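PDB 4ZBY: uracil-DNA glycosylase from Sulfolobus tokodaii str. 7, which belongs to the uracil-DNA glycosylase superfamily, an alpha/beta fold built on a central beta sheet, and here holds an iron-sulfur cluster and a uracil. Local coordinates for residues I118-L121 / S125-Y128. Numbering follows the deposited sequence.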
loop_
_atom_site.group_PDB
_atom_site.type_symbol
_atom_site.label_atom_id
_atom_site.label_comp_id
_atom_site.label_asym_id
_atom_site.label_seq_id
_atom_site.Cartn_x
_atom_site.Cartn_y
_atom_site.Cartn_z
ATOM N N ILE A 118 -6.505 -1.165 -6.137
ATOM C CA ILE A 118 -5.438 -1.244 -5.151
ATOM C C ILE A 118 -4.111 -1.317 -5.880
ATOM O O ILE A 118 -3.888 -2.227 -6.673
ATOM C CB ILE A 118 -5.568 -2.462 -4.231
ATOM C CG1 ILE A 118 -6.831 -2.348 -3.372
ATOM C CG2 ILE A 118 -4.343 -2.559 -3.326
ATOM C CD1 ILE A 118 -7.199 -3.645 -2.650
ATOM N N VAL A 119 -3.239 -0.347 -5.623
ATOM C CA VAL A 119 -1.883 -0.392 -6.173
ATOM C C VAL A 119 -0.969 -1.017 -5.126
ATOM O O VAL A 119 -0.821 -0.456 -4.035
ATOM C CB VAL A 119 -1.389 1.023 -6.532
ATOM C CG1 VAL A 119 0.009 0.986 -7.103
ATOM C CG2 VAL A 119 -2.366 1.676 -7.510
ATOM N N THR A 120 -0.409 -2.188 -5.436
ATOM C CA THR A 120 0.446 -2.872 -4.464
ATOM C C THR A 120 1.878 -2.549 -4.836
ATOM O O THR A 120 2.426 -3.011 -5.847
ATOM C CB THR A 120 0.211 -4.406 -4.381
ATOM O OG1 THR A 120 0.306 -4.991 -5.674
ATOM C CG2 THR A 120 -1.186 -4.726 -3.845
ATOM N N LEU A 121 2.476 -1.727 -3.986
ATOM C CA LEU A 121 3.817 -1.209 -4.197
ATOM C C LEU A 121 4.830 -2.182 -3.621
ATOM O O LEU A 121 5.059 -2.203 -2.404
ATOM C CB LEU A 121 3.971 0.174 -3.522
ATOM C CG LEU A 121 2.995 1.283 -3.947
ATOM C CD1 LEU A 121 3.055 2.438 -2.922
ATOM C CD2 LEU A 121 3.339 1.764 -5.363
ATOM N N SER A 125 3.591 -6.408 -0.357
ATOM C CA SER A 125 2.175 -6.077 -0.400
ATOM C C SER A 125 1.518 -6.837 -1.548
ATOM O O SER A 125 0.379 -7.315 -1.425
ATOM C CB SER A 125 1.968 -4.558 -0.550
ATOM O OG SER A 125 2.513 -4.131 -1.778
ATOM N N THR A 126 2.229 -6.965 -2.665
ATOM C CA THR A 126 1.691 -7.698 -3.804
ATOM C C THR A 126 1.481 -9.169 -3.450
ATOM O O THR A 126 0.419 -9.732 -3.699
ATOM C CB THR A 126 2.611 -7.603 -5.048
ATOM O OG1 THR A 126 2.736 -6.232 -5.434
ATOM C CG2 THR A 126 2.034 -8.396 -6.239
ATOM N N LYS A 127 2.486 -9.788 -2.842
ATOM C CA LYS A 127 2.333 -11.170 -2.426
ATOM C C LYS A 127 1.171 -11.353 -1.447
ATOM O O LYS A 127 0.414 -12.335 -1.557
ATOM C CB LYS A 127 3.646 -11.675 -1.809
ATOM C CG LYS A 127 3.637 -13.134 -1.393
ATOM C CD LYS A 127 5.026 -13.530 -0.893
ATOM C CE LYS A 127 5.223 -15.041 -0.898
ATOM N NZ LYS A 127 4.272 -15.703 0.032
ATOM N N TYR A 128 1.013 -10.420 -0.508
ATOM C CA TYR A 128 -0.063 -10.517 0.472
ATOM C C TYR A 128 -1.433 -10.447 -0.214
ATOM O O TYR A 128 -2.302 -11.303 -0.005
ATOM C CB TYR A 128 0.022 -9.397 1.551
ATOM C CG TYR A 128 -1.173 -9.532 2.462
ATOM C CD1 TYR A 128 -2.279 -8.705 2.334
ATOM C CD2 TYR A 128 -1.237 -10.576 3.377
ATOM C CE1 TYR A 128 -3.411 -8.904 3.124
ATOM C CE2 TYR A 128 -2.351 -10.775 4.162
ATOM C CZ TYR A 128 -3.435 -9.939 4.032
ATOM O OH TYR A 128 -4.530 -10.158 4.839
HETATM O O HOH W 1 5.539 -4.244 -0.473
#
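Thr120 and Thr126 make the direct polar link between segment 118-121 of strand 117-121 and helix segment 125-128: OG1 of Thr120 donates to OG1 of Thr126 at 2.7 Å. The direction is consistent with Thr126 OG1 donating its own hydrogen to the carbonyl O of Gly122, in the turn between the segments. With chi1 at -61°, this hydroxyl lies beside its backbone N and faces the strand, and the two threonine side chains meet at roughly a right angle. Their CA atoms are 5.0 Å apart, the nearest such pair.

A second link runs through water 1, which donates to Leu121 O (2.9 Å) and accepts from Ser125 N (2.9 Å), joining the strand's last carbonyl to the first turn of the helix.

Van der Waals packing completes the contact. Ser125 OG lies 3.5 Å from Thr120 CB, but its main polar partner is the carbonyl of Val40. Thr120 CG2 packs at 3.9 Å from Ser125 O.

All four touching residues are buried. This is a tight beta-alpha connection, with Gly122 alone between helix 123-133 and strand 117-121, which runs parallel to its neighbours 37-41 and 155-162; Leu121's side chain lies about 6 Å from the bound uracil, and Pro161 touches both threonines.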